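Local coordinates for protein 3-methylaspartate ammonia-lyase (Citrobacter amalonaticus, PDB 1KKO) that catalyses the reversible magnesium-dependent anti elimination of ammonia from L-threo-3-methylaspartate to give mesaconate, as a homodimeric member of the enolase superfamily, at residues A[13-18]-A[387-392]; A[55-60]-A[135-140]; A[173-178]-A[201-206]; A[276-279]-A[283-286]; A[355-360]-A[372-377]. All blocks are in the same frame, centred on the assembly; numbering follows the deposited sequence.

Interactions 3, 4 and 5 lie within the TIM-barrel domain of this enolase-superfamily enzyme, interaction 1 joins it to the N-terminal domain, and interaction 2 lies wholly in the latter, about 41 Å from interaction 3 between centres. Interaction 1 sits beside the substrate pocket and touches two neighbours: M389 CE packs on G174 CA of interaction 3 at 3.9 Å, and P387 CB on T360 O of interaction 5 at 4.0 Å. Interaction 5 holds T360, a substrate-binding residue that meets a bound sulfate. Q284 of interaction 4 has its side chain about 7 Å from that of the magnesium-binding D307. Interactions 1 and 2 share the N-terminal antiparallel sheet, and both reach the second subunit.

Interaction 1: A[13-18]-A[387-392]; sequences SSFYFD and PGMGFD
S14 lies against the ring of P387, a proline preceded by a cis peptide bond, at the corner where strand 3-18 changes direction. Its CB meets P387 CB at 3.6 Å, and its OG comes within 3.4 Å of P387 CG; the hydroxyl finds its polar partner across the dimer interface, in ND2 of N396 of the second subunit. S14 O rests 3.6 Å from G388 CA, where the glycine backbone lets the chains come close. At F15 the first torsion (chi1 -152°) sets the ring opposite the backbone N and carries it to M389, here selenomethionine. CG of M389 sits over one face, 3.7 Å from the ring centroid and 16° off the normal, a CH-pi contact; SE stands 5.4 Å from the same F15 ring centroid, a distant Met-aromatic contact. Y16 CD1 occupies the other face of the F15 ring, and Y16 OH goes on to D392 of the second subunit. F15 and M389 lie near the substrate-binding residues C361 and Q172. No hydrogen bond joins 13-18 to 387-392, so this contact depends on shape and dispersion, while polar ties of S13 OG to N362 and of the S14 backbone to E363 run alongside it.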
# COMPACT_ATOMS: atom_id res chain seq x y z
N SER A 13 -1.04 -3.89 10.10
CA SER A 13 -1.78 -4.13 8.88
C SER A 13 -2.17 -2.78 8.26
O SER A 13 -1.87 -1.72 8.81
CB SER A 13 -2.98 -5.02 9.14
OG SER A 13 -3.86 -4.43 10.07
N SER A 14 -2.86 -2.81 7.13
CA SER A 14 -3.06 -1.60 6.35
C SER A 14 -4.32 -0.80 6.67
O SER A 14 -4.68 0.09 5.92
CB SER A 14 -3.00 -1.90 4.87
OG SER A 14 -1.66 -2.14 4.46
N PHE A 15 -4.98 -1.10 7.78
CA PHE A 15 -6.03 -0.20 8.21
C PHE A 15 -6.18 -0.26 9.73
O PHE A 15 -5.17 -0.19 10.44
CB PHE A 15 -7.34 -0.34 7.40
CG PHE A 15 -8.14 0.94 7.37
CD1 PHE A 15 -7.57 2.10 6.84
CD2 PHE A 15 -9.40 1.02 7.92
CE1 PHE A 15 -8.23 3.28 6.88
CE2 PHE A 15 -10.08 2.23 7.94
CZ PHE A 15 -9.50 3.35 7.42
N TYR A 16 -7.41 -0.36 10.20
CA TYR A 16 -7.78 -0.29 11.61
C TYR A 16 -8.80 -1.36 11.91
O TYR A 16 -9.53 -1.81 11.03
CB TYR A 16 -8.37 1.13 11.93
CG TYR A 16 -7.29 2.13 11.68
CD1 TYR A 16 -7.02 2.55 10.40
CD2 TYR A 16 -6.44 2.53 12.70
CE1 TYR A 16 -5.93 3.35 10.14
CE2 TYR A 16 -5.36 3.32 12.45
CZ TYR A 16 -5.10 3.71 11.16
OH TYR A 16 -4.00 4.47 10.88
N PHE A 17 -8.82 -1.79 13.16
CA PHE A 17 -9.92 -2.58 13.70
C PHE A 17 -10.94 -1.58 14.22
O PHE A 17 -10.60 -0.75 15.07
CB PHE A 17 -9.46 -3.46 14.85
CG PHE A 17 -8.54 -4.57 14.46
CD1 PHE A 17 -8.96 -5.54 13.57
CD2 PHE A 17 -7.27 -4.66 14.98
CE1 PHE A 17 -8.12 -6.57 13.21
CE2 PHE A 17 -6.44 -5.70 14.62
CZ PHE A 17 -6.87 -6.64 13.73
N ASP A 18 -12.16 -1.66 13.71
CA ASP A 18 -13.24 -0.77 14.12
C ASP A 18 -14.35 -1.58 14.76
O ASP A 18 -14.73 -2.64 14.27
CB ASP A 18 -13.82 -0.07 12.91
CG ASP A 18 -12.98 1.08 12.41
OD1 ASP A 18 -12.04 1.51 13.11
OD2 ASP A 18 -13.23 1.59 11.30
N PRO A 387 -4.54 -4.34 0.24
CA PRO A 387 -5.32 -3.80 1.35
C PRO A 387 -5.32 -2.27 1.28
O PRO A 387 -4.98 -1.70 0.25
CB PRO A 387 -4.49 -4.26 2.54
CG PRO A 387 -3.10 -4.10 2.06
CD PRO A 387 -3.13 -4.46 0.60
N GLY A 388 -5.74 -1.64 2.37
CA GLY A 388 -5.72 -0.20 2.48
C GLY A 388 -6.95 0.52 1.99
O GLY A 388 -7.75 -0.03 1.24
N MSE A 389 -7.07 1.76 2.43
CA MSE A 389 -8.14 2.65 2.00
C MSE A 389 -7.65 3.73 1.05
O MSE A 389 -8.43 4.54 0.59
CB MSE A 389 -8.87 3.25 3.20
CG MSE A 389 -9.82 2.26 3.85
SE MSE A 389 -11.21 1.67 2.62
CE MSE A 389 -12.60 1.24 3.81
N GLY A 390 -6.36 3.73 0.71
CA GLY A 390 -5.85 4.71 -0.22
C GLY A 390 -6.12 4.38 -1.67
O GLY A 390 -6.00 5.26 -2.54
N PHE A 391 -6.49 3.13 -1.92
CA PHE A 391 -6.76 2.55 -3.24
C PHE A 391 -5.51 2.39 -4.11
O PHE A 391 -5.24 1.31 -4.65
CB PHE A 391 -7.86 3.29 -4.02
CG PHE A 391 -7.82 3.00 -5.48
CD1 PHE A 391 -7.28 3.91 -6.37
CD2 PHE A 391 -8.23 1.76 -5.98
CE1 PHE A 391 -7.17 3.62 -7.69
CE2 PHE A 391 -8.11 1.49 -7.32
CZ PHE A 391 -7.58 2.42 -8.17
N ASP A 392 -4.73 3.45 -4.26
CA ASP A 392 -3.58 3.40 -5.16
C ASP A 392 -2.62 2.29 -4.79
O ASP A 392 -2.11 1.56 -5.66
CB ASP A 392 -2.83 4.73 -5.14
CG ASP A 392 -3.69 5.88 -5.50
OD1 ASP A 392 -4.14 5.93 -6.67
OD2 ASP A 392 -3.95 6.78 -4.66

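Interaction 2: A[55-60]-A[135-140]; sequences VQLILE and SQALLD
V55 and L57 of strand 47-59 close on A137 of helix 128-146, the sheet-against-helix packing of the N-terminal domain, whose three-stranded antiparallel sheet and helical layer belong to the enolase-type fold. The axes of the short strand and helix segments approach to 8.3 Å, with their N-to-C directions 28° from parallel. Contacts between side chains are wholly apolar. The A137 methyl sits between two strand residues that face the helix: V55 brings CG1 to 3.8 Å from A137 CB, and L57 brings CD1 to 3.7 Å from the same CB. For V55, chi1 of -177° points CG1 opposite the backbone N and onto the methyl. L138 starts out facing away from the strand, yet its CD2 swings back to 4.1 Å from L57 CD1. Neighbouring strands enlarge the layer: F8 and C69 adjoin V55, and I3, A6 and A65 adjoin L57. Polar bonding across the pair is absent, although the helix is tied to the sheet elsewhere, Q136 OE1 accepting from D68 N and D140 OD2 from V66 N. One side-chain-to-backbone touch completes the fit: L57 CD1 lies 3.7 Å from A137 O on the helix.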
# COMPACT_ATOMS: atom_id res chain seq x y z
N VAL A 55 4.61 -14.37 9.35
CA VAL A 55 5.15 -15.71 9.47
C VAL A 55 6.25 -15.85 8.43
O VAL A 55 6.02 -15.57 7.26
CB VAL A 55 4.06 -16.77 9.16
CG1 VAL A 55 4.60 -18.18 9.36
CG2 VAL A 55 2.84 -16.53 10.04
N GLN A 56 7.45 -16.23 8.86
CA GLN A 56 8.53 -16.50 7.94
C GLN A 56 9.01 -17.91 8.19
O GLN A 56 9.26 -18.29 9.34
CB GLN A 56 9.68 -15.51 8.15
CG GLN A 56 9.31 -14.09 7.81
CD GLN A 56 10.47 -13.14 7.98
OE1 GLN A 56 11.07 -12.73 6.98
NE2 GLN A 56 10.81 -12.82 9.22
N LEU A 57 9.13 -18.68 7.12
CA LEU A 57 9.57 -20.06 7.21
C LEU A 57 10.85 -20.18 6.41
O LEU A 57 10.84 -20.08 5.20
CB LEU A 57 8.51 -21.00 6.64
CG LEU A 57 7.10 -20.85 7.19
CD1 LEU A 57 6.14 -21.77 6.47
CD2 LEU A 57 7.01 -21.12 8.68
N ILE A 58 11.96 -20.37 7.11
CA ILE A 58 13.25 -20.56 6.46
C ILE A 58 13.33 -22.03 6.13
O ILE A 58 13.24 -22.87 7.04
CB ILE A 58 14.41 -20.17 7.38
CG1 ILE A 58 14.27 -18.71 7.84
CG2 ILE A 58 15.73 -20.36 6.68
CD1 ILE A 58 15.31 -18.33 8.86
N LEU A 59 13.50 -22.34 4.86
CA LEU A 59 13.56 -23.73 4.39
C LEU A 59 14.99 -24.24 4.33
O LEU A 59 15.93 -23.47 4.41
CB LEU A 59 12.95 -23.83 3.00
CG LEU A 59 11.58 -23.19 2.81
CD1 LEU A 59 11.05 -23.50 1.42
CD2 LEU A 59 10.58 -23.64 3.86
N GLU A 60 15.13 -25.55 4.16
CA GLU A 60 16.45 -26.16 4.06
C GLU A 60 17.28 -25.60 2.91
O GLU A 60 18.51 -25.59 2.99
CB GLU A 60 16.32 -27.67 3.88
CG GLU A 60 15.78 -28.40 5.10
CD GLU A 60 15.73 -29.91 4.92
OE1 GLU A 60 15.00 -30.42 4.03
OE2 GLU A 60 16.43 -30.60 5.69
N SER A 135 -1.28 -20.54 6.48
CA SER A 135 -1.55 -21.18 5.20
C SER A 135 -0.89 -20.42 4.03
O SER A 135 -0.41 -21.02 3.07
CB SER A 135 -3.04 -21.36 4.99
OG SER A 135 -3.68 -20.12 4.80
N GLN A 136 -0.84 -19.09 4.12
CA GLN A 136 -0.13 -18.32 3.10
C GLN A 136 1.34 -18.72 3.07
O GLN A 136 1.89 -18.98 2.03
CB GLN A 136 -0.19 -16.82 3.39
CG GLN A 136 -1.53 -16.15 3.22
CD GLN A 136 -1.50 -14.82 3.93
OE1 GLN A 136 -0.51 -14.09 3.84
NE2 GLN A 136 -2.56 -14.51 4.66
N ALA A 137 1.95 -18.77 4.25
CA ALA A 137 3.36 -19.11 4.32
C ALA A 137 3.62 -20.55 3.87
O ALA A 137 4.63 -20.82 3.23
CB ALA A 137 3.89 -18.89 5.72
N LEU A 138 2.72 -21.47 4.19
CA LEU A 138 2.88 -22.86 3.79
C LEU A 138 2.75 -23.03 2.28
O LEU A 138 3.45 -23.86 1.70
CB LEU A 138 1.90 -23.76 4.53
CG LEU A 138 2.24 -23.89 6.01
CD1 LEU A 138 1.03 -24.36 6.78
CD2 LEU A 138 3.43 -24.83 6.22
N LEU A 139 1.88 -22.25 1.65
CA LEU A 139 1.74 -22.28 0.21
C LEU A 139 3.01 -21.73 -0.42
O LEU A 139 3.56 -22.29 -1.36
CB LEU A 139 0.54 -21.47 -0.25
CG LEU A 139 0.34 -21.42 -1.77
CD1 LEU A 139 0.16 -22.80 -2.40
CD2 LEU A 139 -0.85 -20.53 -2.12
N ASP A 140 3.48 -20.61 0.12
CA ASP A 140 4.71 -20.01 -0.37
C ASP A 140 5.88 -20.98 -0.17
O ASP A 140 6.78 -21.04 -1.02
CB ASP A 140 4.96 -18.68 0.35
CG ASP A 140 5.87 -17.74 -0.40
OD1 ASP A 140 5.78 -17.66 -1.65
OD2 ASP A 140 6.65 -17.01 0.25

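Interaction 3: A[173-178]-A[201-206]; sequences SGDDRY and EEKLGF
R177 has its CG wedged between the backbone N and the carbonyl carbon (chi1 69°) and a further bend at chi3, which fold its guanidinium back beside D175; K203 instead reaches across from its helix with the chain extended beyond CG. Both end on one atom, D175 OD1. K203 NZ donates to it at 2.7 Å from the syn side, tilted 28° out of the carboxylate plane, while R177 NH2 donates to the anti lone pair of D175 OD1 at 2.8 Å, the bond bent at 140°. Two cations thus converge on a single oxygen from different directions, and their nitrogens, R177 NH2 and K203 NZ, stay 4.2 Å apart with the shared oxygen offsetting the like charges; the pairing would be expected to favour the ionised aspartate. The lysine shaft crosses R177 at about a right angle, and its CD packs 3.7 Å from NH2 of the guanidinium. D175 O lies over a face of that group, offset toward the rim. Each cation has a further anchor: R177 NE bonds to A195 O, and K203 NZ to N198 OD1. D175 itself is presented by a type II' turn from S173 to D176, with G174 at the position where positive phi favours glycine. This exposed salt-bridge network joins the loop after strand 169-170, just past the substrate-binding Q172, to the short helix after strand 191-194, which ends at H194, the transition-state stabiliser: a link between successive beta-alpha loops at the catalytic mouth of the TIM barrel.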
# COMPACT_ATOMS: atom_id res chain seq x y z
N SER A 173 -13.58 2.68 -2.18
CA SER A 173 -13.32 4.08 -1.89
C SER A 173 -13.31 4.50 -0.43
O SER A 173 -12.81 5.57 -0.10
CB SER A 173 -14.45 4.88 -2.54
OG SER A 173 -15.71 4.55 -1.97
N GLY A 174 -13.90 3.70 0.43
CA GLY A 174 -14.18 4.17 1.77
C GLY A 174 -15.16 5.33 1.62
O GLY A 174 -15.92 5.40 0.66
N ASP A 175 -15.15 6.26 2.57
CA ASP A 175 -16.03 7.42 2.49
C ASP A 175 -15.59 8.44 1.42
O ASP A 175 -16.32 9.39 1.11
CB ASP A 175 -16.15 8.10 3.87
CG ASP A 175 -17.10 7.36 4.80
OD1 ASP A 175 -18.26 7.09 4.39
OD2 ASP A 175 -16.76 6.98 5.95
N ASP A 176 -14.41 8.24 0.85
CA ASP A 176 -13.87 9.14 -0.18
C ASP A 176 -14.50 8.79 -1.53
O ASP A 176 -13.80 8.60 -2.54
CB ASP A 176 -12.35 8.94 -0.23
CG ASP A 176 -11.59 10.15 -0.72
OD1 ASP A 176 -12.18 11.25 -0.83
OD2 ASP A 176 -10.38 10.08 -1.02
N ARG A 177 -15.83 8.71 -1.56
CA ARG A 177 -16.57 8.16 -2.69
C ARG A 177 -16.65 9.00 -3.96
O ARG A 177 -17.19 8.55 -4.96
CB ARG A 177 -17.97 7.72 -2.25
CG ARG A 177 -18.93 8.86 -1.89
CD ARG A 177 -20.29 8.36 -1.43
NE ARG A 177 -20.12 7.52 -0.26
CZ ARG A 177 -19.90 7.95 0.97
NH1 ARG A 177 -19.90 9.25 1.26
NH2 ARG A 177 -19.69 7.07 1.93
N TYR A 178 -16.10 10.22 -3.92
CA TYR A 178 -16.06 11.05 -5.11
C TYR A 178 -14.64 11.10 -5.66
O TYR A 178 -14.39 10.73 -6.80
CB TYR A 178 -16.60 12.46 -4.82
CG TYR A 178 -18.03 12.42 -4.33
CD1 TYR A 178 -19.07 12.17 -5.21
CD2 TYR A 178 -18.33 12.59 -3.00
CE1 TYR A 178 -20.38 12.11 -4.77
CE2 TYR A 178 -19.63 12.52 -2.54
CZ TYR A 178 -20.65 12.29 -3.44
OH TYR A 178 -21.96 12.22 -2.99
N GLU A 201 -29.56 8.14 6.67
CA GLU A 201 -29.93 9.53 6.40
C GLU A 201 -29.01 10.22 5.40
O GLU A 201 -29.47 10.92 4.49
CB GLU A 201 -29.97 10.36 7.68
CG GLU A 201 -31.31 10.36 8.40
CD GLU A 201 -32.46 10.86 7.54
OE1 GLU A 201 -32.37 11.97 6.96
OE2 GLU A 201 -33.47 10.14 7.44
N GLU A 202 -27.71 9.97 5.52
CA GLU A 202 -26.75 10.75 4.74
C GLU A 202 -26.14 10.06 3.55
O GLU A 202 -25.61 10.74 2.68
CB GLU A 202 -25.63 11.23 5.64
CG GLU A 202 -26.11 12.10 6.79
CD GLU A 202 -27.20 13.08 6.38
OE1 GLU A 202 -27.15 13.63 5.25
OE2 GLU A 202 -28.12 13.33 7.19
N LYS A 203 -26.18 8.73 3.50
CA LYS A 203 -25.52 8.01 2.42
C LYS A 203 -26.54 7.33 1.50
O LYS A 203 -26.49 7.49 0.29
CB LYS A 203 -24.46 7.06 2.99
CG LYS A 203 -23.32 7.84 3.67
CD LYS A 203 -22.35 6.97 4.46
CE LYS A 203 -21.33 7.83 5.22
NZ LYS A 203 -20.40 7.01 6.02
N LEU A 204 -27.50 6.61 2.07
CA LEU A 204 -28.51 5.97 1.25
C LEU A 204 -29.64 6.94 0.95
O LEU A 204 -30.13 7.04 -0.17
CB LEU A 204 -29.09 4.76 1.97
CG LEU A 204 -30.29 4.06 1.31
CD1 LEU A 204 -29.91 3.46 -0.04
CD2 LEU A 204 -30.83 2.97 2.24
N GLY A 205 -30.05 7.66 1.99
CA GLY A 205 -31.21 8.52 1.92
C GLY A 205 -32.37 7.76 2.55
O GLY A 205 -32.43 6.54 2.48
N PHE A 206 -33.29 8.48 3.18
CA PHE A 206 -34.43 7.84 3.84
C PHE A 206 -35.33 7.11 2.86
O PHE A 206 -36.04 6.18 3.24
CB PHE A 206 -35.22 8.84 4.69
CG PHE A 206 -36.17 9.74 3.92
CD1 PHE A 206 -35.71 10.88 3.27
CD2 PHE A 206 -37.53 9.47 3.91
CE1 PHE A 206 -36.60 11.72 2.60
CE2 PHE A 206 -38.41 10.32 3.24
CZ PHE A 206 -37.95 11.43 2.59

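Interaction 4: A[276-279]-A[283-286]; sequences VDAG and DQIR
A278 N donates to Q284 OE1 at 2.7 Å, almost straight (178° at the hydrogen) and nearly along the C=O axis of the amide. The bond belongs to a beta-alpha connection of the TIM barrel, where the loop after strand 270-273 bends back over the start of helix 281-298. The other end of the same amide acts as donor: Q284 NE2 reaches V276 O at 2.9 Å, from above the carbonyl plane. One glutamine side chain therefore bridges a backbone N-H and a backbone C=O two residues apart, and the two bonds fix the rotation of its amide. A first torsion opposite the backbone N (chi1 -175°) and a bend at chi2 turn the chain toward the loop. V276 CG2 packs on the amide, 4.0 Å from NE2. The D277 carboxylate stands nearly perpendicular to that amide and makes an Asx turn, its OD1 accepting from G279 N at 2.9 Å as well as from W309 NE1. The A278 methyl rests against the helix, with its CB 3.6 Å from D283 CB. The Q284 side chain lies about 7 Å from that of the magnesium-binding D307, so it borders the metal site rather than belonging to it. R286 NH1 bonds to D283 OD1 as a salt bridge within the helix; D283 OD2 completes a water bridge: the water donates to A278 O at 2.7 Å and to D283 OD2 at 2.8 Å.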
# COMPACT_ATOMS: atom_id res chain seq x y z
N VAL A 276 -29.54 -6.12 2.65
CA VAL A 276 -30.20 -6.26 3.93
C VAL A 276 -29.28 -6.99 4.89
O VAL A 276 -28.35 -7.67 4.46
CB VAL A 276 -31.50 -7.08 3.78
CG1 VAL A 276 -32.43 -6.43 2.80
CG2 VAL A 276 -31.16 -8.49 3.35
N ASP A 277 -29.51 -6.82 6.18
CA ASP A 277 -28.80 -7.58 7.20
C ASP A 277 -29.85 -8.15 8.16
O ASP A 277 -30.33 -7.44 9.06
CB ASP A 277 -27.79 -6.72 7.95
CG ASP A 277 -27.04 -7.50 9.01
OD1 ASP A 277 -27.36 -8.69 9.25
OD2 ASP A 277 -26.12 -7.00 9.67
N ALA A 278 -30.19 -9.42 7.97
CA ALA A 278 -31.20 -10.09 8.78
C ALA A 278 -30.71 -10.51 10.16
O ALA A 278 -31.49 -11.02 10.96
CB ALA A 278 -31.74 -11.29 8.03
N GLY A 279 -29.42 -10.33 10.44
CA GLY A 279 -28.89 -10.57 11.78
C GLY A 279 -28.47 -11.98 12.13
O GLY A 279 -27.98 -12.23 13.23
N ASP A 283 -31.75 -16.53 8.38
CA ASP A 283 -32.65 -15.47 7.94
C ASP A 283 -32.03 -14.66 6.80
O ASP A 283 -32.74 -14.17 5.94
CB ASP A 283 -33.02 -14.53 9.09
CG ASP A 283 -33.93 -15.19 10.12
OD1 ASP A 283 -34.55 -16.24 9.82
OD2 ASP A 283 -34.09 -14.69 11.25
N GLN A 284 -30.71 -14.50 6.81
CA GLN A 284 -30.03 -13.75 5.75
C GLN A 284 -30.18 -14.48 4.41
O GLN A 284 -30.48 -13.86 3.39
CB GLN A 284 -28.56 -13.54 6.11
CG GLN A 284 -27.80 -12.66 5.13
CD GLN A 284 -28.27 -11.23 5.11
OE1 GLN A 284 -29.01 -10.79 6.01
NE2 GLN A 284 -27.82 -10.46 4.12
N ILE A 285 -29.98 -15.79 4.43
CA ILE A 285 -30.13 -16.60 3.23
C ILE A 285 -31.56 -16.47 2.69
O ILE A 285 -31.77 -16.21 1.50
CB ILE A 285 -29.77 -18.07 3.52
CG1 ILE A 285 -28.26 -18.18 3.77
CG2 ILE A 285 -30.21 -18.98 2.37
CD1 ILE A 285 -27.82 -19.55 4.16
N ARG A 286 -32.54 -16.61 3.58
CA ARG A 286 -33.93 -16.50 3.15
C ARG A 286 -34.26 -15.12 2.58
O ARG A 286 -34.93 -14.99 1.56
CB ARG A 286 -34.87 -16.83 4.31
CG ARG A 286 -35.09 -18.31 4.46
CD ARG A 286 -36.15 -18.65 5.47
NE ARG A 286 -35.66 -18.37 6.82
CZ ARG A 286 -35.01 -19.24 7.58
NH1 ARG A 286 -34.61 -18.88 8.79
NH2 ARG A 286 -34.74 -20.47 7.14
O HOH W 1 -34.08 -11.85 11.17

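Interaction 5: A[355-360]-A[372-377]; sequences AYQGGT and VHVALA. With SO4 (sulfate ion), chain C.
The flat amide of Q357 is flanked by the helix on both sides of its plane, A375 CB to one side and V374 CG1 to the other. The pair belongs to a beta-alpha-beta unit of the TIM barrel, strand 354-357 followed by helix 365-378 and strand 382-384. OE1 does most of the touching: it lies 3.4 Å from A375 CA, 3.5 Å from A375 CB and 3.7 Å from V374 CG1, all carbon neighbours, not hydrogen-bond donors. The long reach follows from an extended side chain whose CG lies opposite the backbone N (chi1 -167°), directing the amide outward from the strand. V374 crosses it at about a right angle. NE2 packs 3.8 Å from A375 CB and is satisfied elsewhere by C371 O, one turn back in the helix, so the amide is pinned at the nitrogen end. Beyond the strand end the chain enters the active site: G359 N bonds to Q329, and G359 O to K331, the proton acceptor. T360 OG1 accepts from N362 N and Q73 N and donates to a sulfate, probably from the crystallisation liquor, that occupies the substrate site with K331, C361 and Q172 also bonded; OG1 to O1 is 2.5 Å, unusually short and doubtful.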
# COMPACT_ATOMS: atom_id res chain seq x y z
N ALA A 355 -18.30 -15.93 -7.93
CA ALA A 355 -17.38 -15.86 -6.80
C ALA A 355 -16.65 -14.52 -6.79
O ALA A 355 -15.96 -14.18 -7.73
CB ALA A 355 -16.40 -16.99 -6.87
N TYR A 356 -16.85 -13.76 -5.72
CA TYR A 356 -16.13 -12.51 -5.50
C TYR A 356 -15.09 -12.79 -4.41
O TYR A 356 -15.42 -13.00 -3.25
CB TYR A 356 -17.12 -11.38 -5.12
CG TYR A 356 -16.52 -10.17 -4.46
CD1 TYR A 356 -15.21 -9.74 -4.74
CD2 TYR A 356 -17.26 -9.46 -3.53
CE1 TYR A 356 -14.69 -8.62 -4.09
CE2 TYR A 356 -16.75 -8.35 -2.89
CZ TYR A 356 -15.47 -7.95 -3.17
OH TYR A 356 -14.95 -6.87 -2.50
N GLN A 357 -13.83 -12.88 -4.83
CA GLN A 357 -12.74 -13.13 -3.89
C GLN A 357 -12.36 -11.79 -3.29
O GLN A 357 -11.66 -10.98 -3.90
CB GLN A 357 -11.55 -13.79 -4.58
CG GLN A 357 -10.54 -14.34 -3.60
CD GLN A 357 -9.33 -14.91 -4.26
OE1 GLN A 357 -9.43 -15.86 -5.04
NE2 GLN A 357 -8.17 -14.33 -3.96
N GLY A 358 -12.92 -11.55 -2.12
CA GLY A 358 -12.81 -10.26 -1.48
C GLY A 358 -11.66 -10.19 -0.49
O GLY A 358 -10.54 -10.61 -0.79
N GLY A 359 -11.95 -9.68 0.69
CA GLY A 359 -10.92 -9.47 1.68
C GLY A 359 -11.21 -8.20 2.44
O GLY A 359 -12.37 -7.80 2.59
N THR A 360 -10.16 -7.54 2.92
CA THR A 360 -10.33 -6.38 3.77
C THR A 360 -9.26 -5.35 3.52
O THR A 360 -8.14 -5.67 3.13
CB THR A 360 -10.30 -6.84 5.24
OG1 THR A 360 -10.42 -5.71 6.13
CG2 THR A 360 -8.99 -7.54 5.60
N VAL A 372 -3.62 -13.02 -4.85
CA VAL A 372 -3.56 -12.95 -6.30
C VAL A 372 -3.29 -14.32 -6.91
O VAL A 372 -3.88 -14.70 -7.93
CB VAL A 372 -2.49 -11.93 -6.77
CG1 VAL A 372 -2.25 -12.04 -8.27
CG2 VAL A 372 -2.93 -10.53 -6.41
N HIS A 373 -2.40 -15.08 -6.29
CA HIS A 373 -2.08 -16.41 -6.79
C HIS A 373 -3.24 -17.37 -6.64
O HIS A 373 -3.51 -18.17 -7.53
CB HIS A 373 -0.83 -16.95 -6.12
CG HIS A 373 0.41 -16.23 -6.56
ND1 HIS A 373 1.31 -16.77 -7.44
CD2 HIS A 373 0.85 -14.98 -6.27
CE1 HIS A 373 2.27 -15.88 -7.68
NE2 HIS A 373 2.02 -14.80 -6.97
N VAL A 374 -3.93 -17.29 -5.52
CA VAL A 374 -5.12 -18.09 -5.32
C VAL A 374 -6.14 -17.80 -6.42
O VAL A 374 -6.70 -18.72 -6.99
CB VAL A 374 -5.69 -17.83 -3.94
CG1 VAL A 374 -7.09 -18.41 -3.80
CG2 VAL A 374 -4.74 -18.39 -2.87
N ALA A 375 -6.34 -16.53 -6.74
CA ALA A 375 -7.33 -16.13 -7.74
C ALA A 375 -6.93 -16.56 -9.13
O ALA A 375 -7.77 -17.03 -9.91
CB ALA A 375 -7.55 -14.63 -7.69
N LEU A 376 -5.67 -16.40 -9.49
CA LEU A 376 -5.23 -16.76 -10.83
C LEU A 376 -5.44 -18.23 -11.09
O LEU A 376 -5.70 -18.63 -12.23
CB LEU A 376 -3.78 -16.39 -11.04
CG LEU A 376 -3.52 -14.90 -11.29
CD1 LEU A 376 -2.03 -14.64 -11.32
CD2 LEU A 376 -4.18 -14.45 -12.60
N ALA A 377 -5.34 -19.04 -10.04
CA ALA A 377 -5.57 -20.48 -10.16
C ALA A 377 -7.05 -20.84 -10.15
O ALA A 377 -7.51 -21.59 -11.01
CB ALA A 377 -4.87 -21.21 -9.04
S SO4 C . -13.39 -4.19 4.69
O1 SO4 C . -12.85 -5.09 5.74
O2 SO4 C . -14.12 -3.13 5.50
O3 SO4 C . -12.31 -3.59 3.92
O4 SO4 C . -14.37 -4.83 3.78